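Local structure of pyoverdine biosynthesis protein PvcB (Pseudomonas aeruginosa, 4YLM) at residues Y6-L17 against L29-M38; V126-S136 against A270-I279. The protein catalyses the iron- and 2-oxoglutarate-dependent oxidation of tyrosine isonitrile in the biosynthesis of paerucumarin. All blocks are in the same frame, centred on the assembly; numbering follows the deposited sequence. Where two conformers were deposited one is given.

Contact 1 of 2, residues Y6-L17 against L29-M38; sequences YLSDQPVRLSPL and LLLEPGRPGM
Leu14 and Leu31 are directly paired as non-hydrogen-bonded antiparallel partners, side chains side by side and pointing the same way, with Leu14 CD2 3.5 Å from Leu31 CG. On the same buried side Leu29, its CG anti to the backbone N (chi1 -175°), carries CD1 over the face of the Tyr6 ring, 3.9 Å from its centroid in a CH-pi contact. His55 of helix 45-55 packs against both ring and leucine, and Asp9 of a neighbouring subunit lies on Leu14. Between the two sides runs the backbone of an antiparallel pair of strands, 12-16 and 29-33, at the margin of the mixed sheet of this TfdA-family oxygenase; Arg13 and Ser15 each exchange two hydrogen bonds, with Glu32 and Leu30 respectively, and strand 57-60 runs parallel beside 29-33. The face of Arg13, Ser15, Leu30 and Glu32 is more open and holds the ordered waters. There Arg13 bends at chi3 (-71°) and grips Pro33 O side-on in its guanidinium plane, through NE at 3.3 Å and, on a lone pair, through NH2 at 3.0 Å. Glu32 CB covers one face of that guanidinium, whereas the carboxylate stands well out of its plane: Arg13 NH1 and Glu32 OE2, 3.7 Å apart, form a long salt bridge of charge alone. One water joins Glu32 OE2 to Ser15 OG; a second donates to Glu32 OE2 and accepts weakly from Arg13 NH1.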
loop_
_atom_site.group_PDB
_atom_site.type_symbol
_atom_site.label_atom_id
_atom_site.label_comp_id
_atom_site.label_asym_id
_atom_site.label_seq_id
_atom_site.Cartn_x
_atom_site.Cartn_y
_atom_site.Cartn_z
ATOM N N TYR A 6 0.938 -1.151 17.539
ATOM C CA TYR A 6 0.600 -1.440 16.156
ATOM C C TYR A 6 -0.545 -2.418 16.050
ATOM O O TYR A 6 -0.523 -3.471 16.673
ATOM C CB TYR A 6 1.805 -2.005 15.420
ATOM C CG TYR A 6 2.957 -1.065 15.380
ATOM C CD1 TYR A 6 2.867 0.124 14.673
ATOM C CD2 TYR A 6 4.142 -1.356 16.046
ATOM C CE1 TYR A 6 3.918 0.992 14.620
ATOM C CE2 TYR A 6 5.203 -0.481 16.006
ATOM C CZ TYR A 6 5.076 0.699 15.284
ATOM O OH TYR A 6 6.112 1.592 15.222
ATOM N N LEU A 7 -1.559 -2.036 15.276
ATOM C CA LEU A 7 -2.599 -2.949 14.836
ATOM C C LEU A 7 -2.759 -2.829 13.314
ATOM O O LEU A 7 -2.986 -1.734 12.755
ATOM C CB LEU A 7 -3.918 -2.717 15.573
ATOM C CG LEU A 7 -4.131 -3.752 16.687
ATOM C CD1 LEU A 7 -5.520 -3.649 17.297
ATOM C CD2 LEU A 7 -3.887 -5.150 16.156
ATOM N N SER A 8 -2.575 -3.965 12.651
ATOM C CA SER A 8 -2.489 -4.008 11.201
ATOM C C SER A 8 -3.817 -4.435 10.619
ATOM O O SER A 8 -4.649 -5.013 11.317
ATOM C CB SER A 8 -1.426 -5.031 10.790
ATOM O OG SER A 8 -1.135 -4.921 9.411
ATOM N N ASP A 9 -4.025 -4.141 9.341
ATOM C CA ASP A 9 -5.140 -4.734 8.624
ATOM C C ASP A 9 -4.676 -6.006 7.913
ATOM O O ASP A 9 -5.466 -6.672 7.251
ATOM C CB ASP A 9 -5.754 -3.736 7.633
ATOM C CG ASP A 9 -4.707 -2.891 6.927
ATOM O OD1 ASP A 9 -3.514 -3.262 6.949
ATOM O OD2 ASP A 9 -5.076 -1.844 6.355
ATOM N N GLN A 10 -3.393 -6.332 8.058
ATOM C CA GLN A 10 -2.823 -7.553 7.483
ATOM C C GLN A 10 -2.889 -8.687 8.519
ATOM O O GLN A 10 -2.930 -8.427 9.721
ATOM C CB GLN A 10 -1.371 -7.305 7.053
ATOM C CG GLN A 10 -1.220 -6.285 5.896
ATOM C CD GLN A 10 -1.710 -6.827 4.563
ATOM O OE1 GLN A 10 -1.725 -8.041 4.338
ATOM N NE2 GLN A 10 -2.105 -5.929 3.668
ATOM N N PRO A 11 -2.898 -9.949 8.065
ATOM C CA PRO A 11 -2.979 -11.068 9.030
ATOM C C PRO A 11 -1.628 -11.374 9.676
ATOM O O PRO A 11 -0.976 -12.404 9.418
ATOM C CB PRO A 11 -3.484 -12.235 8.168
ATOM C CG PRO A 11 -2.864 -11.952 6.795
ATOM C CD PRO A 11 -2.869 -10.413 6.662
ATOM N N VAL A 12 -1.188 -10.455 10.533
ATOM C CA VAL A 12 0.114 -10.555 11.185
ATOM C C VAL A 12 0.037 -9.910 12.564
ATOM O O VAL A 12 -0.872 -9.155 12.832
ATOM C CB VAL A 12 1.213 -9.759 10.436
ATOM C CG1 VAL A 12 1.551 -10.397 9.123
ATOM C CG2 VAL A 12 0.763 -8.307 10.246
ATOM N N ARG A 13 0.999 -10.209 13.434
ATOM C CA ARG A 13 1.092 -9.505 14.710
ATOM C C ARG A 13 2.306 -8.613 14.594
ATOM O O ARG A 13 3.392 -9.101 14.290
ATOM C CB ARG A 13 1.307 -10.481 15.874
ATOM C CG ARG A 13 0.055 -11.203 16.345
ATOM C CD ARG A 13 0.420 -12.399 17.240
ATOM N NE ARG A 13 1.031 -13.482 16.462
ATOM C CZ ARG A 13 2.139 -14.135 16.803
ATOM N NH1 ARG A 13 2.788 -13.835 17.928
ATOM N NH2 ARG A 13 2.597 -15.098 16.013
ATOM N N LEU A 14 2.130 -7.321 14.847
ATOM C CA LEU A 14 3.224 -6.375 14.769
ATOM C C LEU A 14 3.652 -5.899 16.154
ATOM O O LEU A 14 2.826 -5.718 17.052
ATOM C CB LEU A 14 2.808 -5.150 13.955
ATOM C CG LEU A 14 2.359 -5.351 12.509
ATOM C CD1 LEU A 14 2.164 -4.010 11.829
ATOM C CD2 LEU A 14 3.352 -6.171 11.738
ATOM N N SER A 15 4.942 -5.670 16.328
ATOM C CA SER A 15 5.370 -4.986 17.540
ATOM C C SER A 15 6.726 -4.324 17.362
ATOM O O SER A 15 7.461 -4.627 16.417
ATOM C CB SER A 15 5.343 -5.944 18.743
ATOM O OG SER A 15 6.142 -7.068 18.519
ATOM N N PRO A 16 7.055 -3.388 18.259
ATOM C CA PRO A 16 8.349 -2.706 18.181
ATOM C C PRO A 16 9.497 -3.720 18.199
ATOM O O PRO A 16 9.404 -4.731 18.881
ATOM C CB PRO A 16 8.390 -1.867 19.466
ATOM C CG PRO A 16 6.967 -1.733 19.899
ATOM C CD PRO A 16 6.255 -2.966 19.427
ATOM N N LEU A 17 10.542 -3.459 17.421
ATOM C CA LEU A 17 11.742 -4.287 17.435
ATOM C C LEU A 17 12.525 -3.997 18.716
ATOM O O LEU A 17 12.708 -2.834 19.080
ATOM C CB LEU A 17 12.631 -3.951 16.233
ATOM C CG LEU A 17 13.850 -4.860 16.045
ATOM C CD1 LEU A 17 13.397 -6.276 15.742
ATOM C CD2 LEU A 17 14.784 -4.332 14.949
ATOM N N LEU A 29 10.897 -3.033 13.138
ATOM C CA LEU A 29 9.568 -3.576 13.391
ATOM C C LEU A 29 9.638 -5.092 13.374
ATOM O O LEU A 29 10.329 -5.671 12.542
ATOM C CB LEU A 29 8.588 -3.068 12.323
ATOM C CG LEU A 29 7.109 -3.438 12.474
ATOM C CD1 LEU A 29 6.518 -2.653 13.648
ATOM C CD2 LEU A 29 6.346 -3.113 11.181
ATOM N N LEU A 30 8.965 -5.737 14.323
ATOM C CA LEU A 30 8.893 -7.185 14.362
ATOM C C LEU A 30 7.548 -7.597 13.798
ATOM O O LEU A 30 6.515 -7.076 14.220
ATOM C CB LEU A 30 9.020 -7.714 15.800
ATOM C CG LEU A 30 8.746 -9.208 16.038
ATOM C CD1 LEU A 30 9.754 -10.112 15.291
ATOM C CD2 LEU A 30 8.719 -9.572 17.538
ATOM N N LEU A 31 7.560 -8.541 12.860
ATOM C CA LEU A 31 6.313 -9.093 12.315
ATOM C C LEU A 31 6.269 -10.574 12.615
ATOM O O LEU A 31 7.262 -11.273 12.435
ATOM C CB LEU A 31 6.248 -8.914 10.801
ATOM C CG LEU A 31 6.196 -7.489 10.244
ATOM C CD1 LEU A 31 7.591 -6.939 10.176
ATOM C CD2 LEU A 31 5.565 -7.511 8.849
ATOM N N GLU A 32 5.110 -11.057 13.046
ATOM C CA GLU A 32 4.960 -12.474 13.319
ATOM C C GLU A 32 3.662 -12.972 12.708
ATOM O O GLU A 32 2.716 -12.206 12.538
ATOM C CB GLU A 32 4.999 -12.738 14.829
ATOM C CG GLU A 32 6.295 -12.275 15.486
ATOM C CD GLU A 32 6.218 -12.370 17.003
ATOM O OE1 GLU A 32 6.699 -13.381 17.550
ATOM O OE2 GLU A 32 5.638 -11.456 17.641
ATOM N N PRO A 33 3.616 -14.268 12.371
ATOM C CA PRO A 33 2.500 -14.829 11.602
ATOM C C PRO A 33 1.143 -14.713 12.294
ATOM O O PRO A 33 1.037 -14.898 13.504
ATOM C CB PRO A 33 2.906 -16.306 11.412
ATOM C CG PRO A 33 3.981 -16.570 12.456
ATOM C CD PRO A 33 4.674 -15.262 12.643
ATOM N N GLY A 34 0.108 -14.417 11.517
ATOM C CA GLY A 34 -1.231 -14.301 12.059
ATOM C C GLY A 34 -2.046 -15.579 11.924
ATOM O O GLY A 34 -3.177 -15.641 12.406
ATOM N N ARG A 35 -1.474 -16.582 11.260
ATOM C CA ARG A 35 -2.128 -17.878 11.079
ATOM C C ARG A 35 -1.125 -18.998 11.236
ATOM O O ARG A 35 0.036 -18.851 10.868
ATOM C CB ARG A 35 -2.757 -18.005 9.682
ATOM C CG ARG A 35 -3.898 -17.033 9.390
ATOM C CD ARG A 35 -4.570 -17.379 8.034
ATOM N NE ARG A 35 -3.687 -17.143 6.887
ATOM C CZ ARG A 35 -3.808 -16.106 6.055
ATOM N NH1 ARG A 35 -4.763 -15.206 6.251
ATOM N NH2 ARG A 35 -2.960 -15.958 5.037
ATOM N N PRO A 36 -1.581 -20.151 11.746
ATOM C CA PRO A 36 -0.698 -21.316 11.826
ATOM C C PRO A 36 -0.106 -21.658 10.460
ATOM O O PRO A 36 -0.846 -21.722 9.479
ATOM C CB PRO A 36 -1.638 -22.432 12.301
ATOM C CG PRO A 36 -2.686 -21.722 13.093
ATOM C CD PRO A 36 -2.901 -20.405 12.353
ATOM N N GLY A 37 1.208 -21.845 10.401
ATOM C CA GLY A 37 1.866 -22.287 9.179
ATOM C C GLY A 37 2.091 -21.212 8.120
ATOM O O GLY A 37 2.569 -21.503 7.022
ATOM N N MET A 38 1.764 -19.964 8.438
ATOM C CA MET A 38 1.874 -18.888 7.448
ATOM C C MET A 38 3.286 -18.747 6.881
ATOM O O MET A 38 4.280 -18.860 7.595
ATOM C CB MET A 38 1.384 -17.567 8.036
ATOM C CG MET A 38 1.535 -16.355 7.115
ATOM S SD MET A 38 0.775 -14.899 7.883
ATOM C CE MET A 38 -0.939 -15.328 7.815
HETATM O O HOH W 1 4.886 -8.963 16.738
HETATM O O HOH W 2 3.600 -11.299 19.619
#

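Contact 2 of 2, residues V126-S136 against A270-I279; sequences VFHCVDAPGDS and APRHLRRVHI
Val126 and Val277, and then His128 and Arg275, exchange pairs of backbone hydrogen bonds that set an antiparallel register, with Val126 N to Val277 O at 2.8 Å. Past Cys129 the register slips by one residue. Val130 and Asp131 both face His273 in a classic beta bulge: His273 O receives weak bonds from the N-H groups of both residues, while His273 N returns a sounder one to Asp131 O.

The bulge turns Val130 toward the partner strand. Its CB makes a CH-pi contact over one face of the His273 imidazole, 3.9 Å from the centroid, and CG2, anti to the carbonyl carbon, reaches across to lie over the Arg275 guanidinium, 3.5 Å from Arg275 NH1. On the opposite face of the sheet Arg276 CG covers the Phe127 ring in a second CH-pi contact, 28° off the ring normal, and Leu274 CD2 packs against Cys129 CB at 3.8 Å. Beyond the strands Pro133 and Pro271 bring their CG atoms to 3.9 Å.

Polar side chains meet through solvent and third parties. One water, in the plane of both groups, joins His128 ND1 to Arg275 NH1; Glu92 takes both Arg275 NE and His273 NE2, and Asp249 holds His128 NE2. His278 NE2 is hydrogen-bonded to Asp114, a probable iron ligand, consistent with a place in the cupin-type beta core of the TfdA family.

Strand 251-255 flanks strand 120-131 and strand 91-95 flanks strand 272-286, so the pair lies inside the sheet, with helix 69-79 packed on the side of His128, Arg275 and Val277.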
loop_
_atom_site.group_PDB
_atom_site.type_symbol
_atom_site.label_atom_id
_atom_site.label_comp_id
_atom_site.label_asym_id
_atom_site.label_seq_id
_atom_site.Cartn_x
_atom_site.Cartn_y
_atom_site.Cartn_z
ATOM N N VAL A 126 17.699 -8.096 1.450
ATOM C CA VAL A 126 16.787 -9.106 1.956
ATOM C C VAL A 126 17.648 -10.282 2.425
ATOM O O VAL A 126 18.384 -10.870 1.633
ATOM C CB VAL A 126 15.795 -9.576 0.875
ATOM C CG1 VAL A 126 14.927 -10.722 1.400
ATOM C CG2 VAL A 126 14.911 -8.399 0.426
ATOM N N PHE A 127 17.578 -10.593 3.715
ATOM C CA PHE A 127 18.351 -11.698 4.287
ATOM C C PHE A 127 17.406 -12.811 4.704
ATOM O O PHE A 127 16.473 -12.575 5.459
ATOM C CB PHE A 127 19.088 -11.268 5.560
ATOM C CG PHE A 127 20.173 -10.250 5.353
ATOM C CD1 PHE A 127 21.468 -10.643 5.043
ATOM C CD2 PHE A 127 19.919 -8.902 5.543
ATOM C CE1 PHE A 127 22.490 -9.696 4.889
ATOM C CE2 PHE A 127 20.924 -7.955 5.387
ATOM C CZ PHE A 127 22.217 -8.355 5.070
ATOM N N HIS A 128 17.655 -14.027 4.238
ATOM C CA HIS A 128 16.947 -15.184 4.748
ATOM C C HIS A 128 17.926 -16.006 5.600
ATOM O O HIS A 128 18.995 -16.378 5.120
ATOM C CB HIS A 128 16.441 -16.033 3.593
ATOM C CG HIS A 128 15.828 -17.334 4.017
ATOM N ND1 HIS A 128 15.924 -18.484 3.257
ATOM C CD2 HIS A 128 15.105 -17.666 5.112
ATOM C CE1 HIS A 128 15.289 -19.468 3.872
ATOM N NE2 HIS A 128 14.783 -18.999 4.998
ATOM N N CYS A 129 17.580 -16.266 6.854
ATOM C CA CYS A 129 18.393 -17.167 7.671
ATOM C C CYS A 129 17.990 -18.605 7.383
ATOM O O CYS A 129 16.921 -19.062 7.796
ATOM C CB CYS A 129 18.241 -16.869 9.162
ATOM S SG CYS A 129 19.250 -17.945 10.224
ATOM N N VAL A 130 18.828 -19.314 6.638
ATOM C CA VAL A 130 18.523 -20.698 6.306
ATOM C C VAL A 130 18.581 -21.566 7.559
ATOM O O VAL A 130 17.729 -22.433 7.770
ATOM C CB VAL A 130 19.484 -21.255 5.244
ATOM C CG1 VAL A 130 19.200 -22.736 4.995
ATOM C CG2 VAL A 130 19.357 -20.455 3.963
ATOM N N ASP A 131 19.586 -21.314 8.392
ATOM C CA ASP A 131 19.807 -22.120 9.584
ATOM C C ASP A 131 20.645 -21.344 10.591
ATOM O O ASP A 131 21.613 -20.675 10.226
ATOM C CB ASP A 131 20.512 -23.430 9.199
ATOM C CG ASP A 131 20.500 -24.456 10.317
ATOM O OD1 ASP A 131 19.499 -24.520 11.065
ATOM O OD2 ASP A 131 21.497 -25.208 10.439
ATOM N N ALA A 132 20.252 -21.405 11.858
ATOM C CA ALA A 132 21.057 -20.820 12.928
ATOM C C ALA A 132 20.916 -21.675 14.181
ATOM O O ALA A 132 20.243 -21.286 15.127
ATOM C CB ALA A 132 20.629 -19.388 13.204
ATOM N N PRO A 133 21.546 -22.860 14.179
ATOM C CA PRO A 133 21.420 -23.806 15.292
ATOM C C PRO A 133 22.278 -23.381 16.484
ATOM O O PRO A 133 23.358 -22.814 16.301
ATOM C CB PRO A 133 21.934 -25.114 14.688
ATOM C CG PRO A 133 22.950 -24.671 13.685
ATOM C CD PRO A 133 22.453 -23.353 13.129
ATOM N N GLY A 134 21.792 -23.637 17.694
ATOM C CA GLY A 134 22.515 -23.254 18.895
ATOM C C GLY A 134 22.752 -21.756 18.958
ATOM O O GLY A 134 22.489 -21.033 17.996
ATOM N N ASP A 135 23.252 -21.280 20.093
ATOM C CA ASP A 135 23.494 -19.852 20.237
ATOM C C ASP A 135 24.972 -19.487 20.174
ATOM O O ASP A 135 25.846 -20.269 20.552
ATOM C CB ASP A 135 22.833 -19.295 21.504
ATOM C CG ASP A 135 21.824 -18.198 21.194
ATOM O OD1 ASP A 135 21.471 -17.427 22.112
ATOM O OD2 ASP A 135 21.392 -18.102 20.025
ATOM N N SER A 136 25.232 -18.287 19.679
ATOM C CA SER A 136 26.585 -17.803 19.486
ATOM C C SER A 136 26.973 -16.821 20.578
ATOM O O SER A 136 26.143 -16.405 21.386
ATOM C CB SER A 136 26.683 -17.112 18.130
ATOM O OG SER A 136 25.483 -16.406 17.852
ATOM N N ALA A 270 29.735 -19.102 15.679
ATOM C CA ALA A 270 28.747 -20.177 15.717
ATOM C C ALA A 270 28.368 -20.602 14.300
ATOM O O ALA A 270 28.635 -19.881 13.345
ATOM C CB ALA A 270 27.519 -19.744 16.498
ATOM N N PRO A 271 27.766 -21.786 14.160
ATOM C CA PRO A 271 27.351 -22.284 12.846
ATOM C C PRO A 271 26.122 -21.516 12.348
ATOM O O PRO A 271 25.138 -21.384 13.082
ATOM C CB PRO A 271 26.996 -23.737 13.125
ATOM C CG PRO A 271 26.652 -23.771 14.561
ATOM C CD PRO A 271 27.498 -22.757 15.231
ATOM N N ARG A 272 26.176 -21.015 11.120
ATOM C CA ARG A 272 25.126 -20.132 10.640
ATOM C C ARG A 272 25.090 -20.089 9.131
ATOM O O ARG A 272 26.132 -20.055 8.479
ATOM C CB ARG A 272 25.367 -18.723 11.169
ATOM C CG ARG A 272 24.208 -17.772 10.966
ATOM C CD ARG A 272 24.482 -16.485 11.707
ATOM N NE ARG A 272 25.364 -15.608 10.946
ATOM C CZ ARG A 272 26.067 -14.621 11.484
ATOM N NH1 ARG A 272 26.013 -14.409 12.797
ATOM N NH2 ARG A 272 26.826 -13.856 10.714
ATOM N N HIS A 273 23.883 -20.071 8.579
ATOM C CA HIS A 273 23.718 -19.981 7.145
ATOM C C HIS A 273 22.713 -18.873 6.786
ATOM O O HIS A 273 21.526 -18.988 7.082
ATOM C CB HIS A 273 23.268 -21.339 6.603
ATOM C CG HIS A 273 23.203 -21.405 5.110
ATOM N ND1 HIS A 273 22.901 -22.566 4.429
ATOM C CD2 HIS A 273 23.393 -20.452 4.165
ATOM C CE1 HIS A 273 22.913 -22.326 3.130
ATOM N NE2 HIS A 273 23.201 -21.049 2.942
ATOM N N LEU A 274 23.207 -17.801 6.170
ATOM C CA LEU A 274 22.363 -16.710 5.688
ATOM C C LEU A 274 22.452 -16.619 4.178
ATOM O O LEU A 274 23.468 -17.000 3.581
ATOM C CB LEU A 274 22.826 -15.352 6.243
ATOM C CG LEU A 274 22.980 -15.161 7.745
ATOM C CD1 LEU A 274 23.420 -13.735 8.021
ATOM C CD2 LEU A 274 21.674 -15.484 8.468
ATOM N N ARG A 275 21.400 -16.070 3.577
ATOM C CA ARG A 275 21.357 -15.791 2.148
ATOM C C ARG A 275 20.908 -14.352 1.939
ATOM O O ARG A 275 19.914 -13.927 2.527
ATOM C CB ARG A 275 20.386 -16.753 1.452
ATOM C CG ARG A 275 20.991 -18.133 1.194
ATOM C CD ARG A 275 19.987 -19.117 0.628
ATOM N NE ARG A 275 20.653 -20.393 0.427
ATOM C CZ ARG A 275 20.066 -21.581 0.506
ATOM N NH1 ARG A 275 18.765 -21.682 0.763
ATOM N NH2 ARG A 275 20.797 -22.676 0.324
ATOM N N ARG A 276 21.634 -13.601 1.114
ATOM C CA ARG A 276 21.301 -12.198 0.895
ATOM C C ARG A 276 21.006 -11.881 -0.566
ATOM O O ARG A 276 21.744 -12.303 -1.469
ATOM C CB ARG A 276 22.426 -11.284 1.384
ATOM C CG ARG A 276 22.115 -9.792 1.192
ATOM C CD ARG A 276 23.383 -8.994 0.915
ATOM N NE ARG A 276 23.920 -9.278 -0.411
ATOM C CZ ARG A 276 25.150 -8.952 -0.803
ATOM N NH1 ARG A 276 25.968 -8.338 0.032
ATOM N NH2 ARG A 276 25.564 -9.251 -2.028
ATOM N N VAL A 277 19.934 -11.118 -0.781
ATOM C CA VAL A 277 19.549 -10.609 -2.094
ATOM C C VAL A 277 19.426 -9.086 -2.016
ATOM O O VAL A 277 18.913 -8.549 -1.027
ATOM C CB VAL A 277 18.196 -11.213 -2.533
ATOM C CG1 VAL A 277 17.756 -10.658 -3.907
ATOM C CG2 VAL A 277 18.278 -12.750 -2.548
ATOM N N HIS A 278 19.921 -8.393 -3.041
ATOM C CA HIS A 278 19.800 -6.947 -3.139
ATOM C C HIS A 278 18.604 -6.589 -4.022
ATOM O O HIS A 278 18.362 -7.254 -5.027
ATOM C CB HIS A 278 21.064 -6.356 -3.763
ATOM C CG HIS A 278 22.196 -6.173 -2.801
ATOM N ND1 HIS A 278 23.506 -6.427 -3.143
ATOM C CD2 HIS A 278 22.222 -5.717 -1.525
ATOM C CE1 HIS A 278 24.291 -6.147 -2.114
ATOM N NE2 HIS A 278 23.536 -5.721 -1.118
ATOM N N ILE A 279 17.868 -5.542 -3.653
ATOM C CA ILE A 279 16.742 -5.064 -4.464
ATOM C C ILE A 279 17.039 -3.640 -4.881
ATOM O O ILE A 279 17.368 -2.806 -4.042
ATOM C CB ILE A 279 15.418 -5.076 -3.676
ATOM C CG1 ILE A 279 15.206 -6.435 -2.996
ATOM C CG2 ILE A 279 14.230 -4.655 -4.580
ATOM C CD1 ILE A 279 14.988 -7.582 -3.950
HETATM O O HOH W 3 16.732 -19.767 0.773
#

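Overall arrangement
Contacts 1 and 2 show two positions in a single mixed sheet: 12-16 with 29-33 at its margin, 120-131 with 272-286 further in. The path between them runs from strand 29-33 through 57-60 and 251-255 to 120-131. Their centres are 21 Å apart and their nearest atoms about 11 Å, without touching. Contact 2 adjoins the probable iron site of His112, Asp114 and His261: the Arg276 side chain is about 4 Å from that of Asp114, and the Phe127 side chain about 6 Å from that of His261. Contact 1 is further off, its Leu17 side chain about 12 Å from that of His261, and both its segments reach neighbouring subunits.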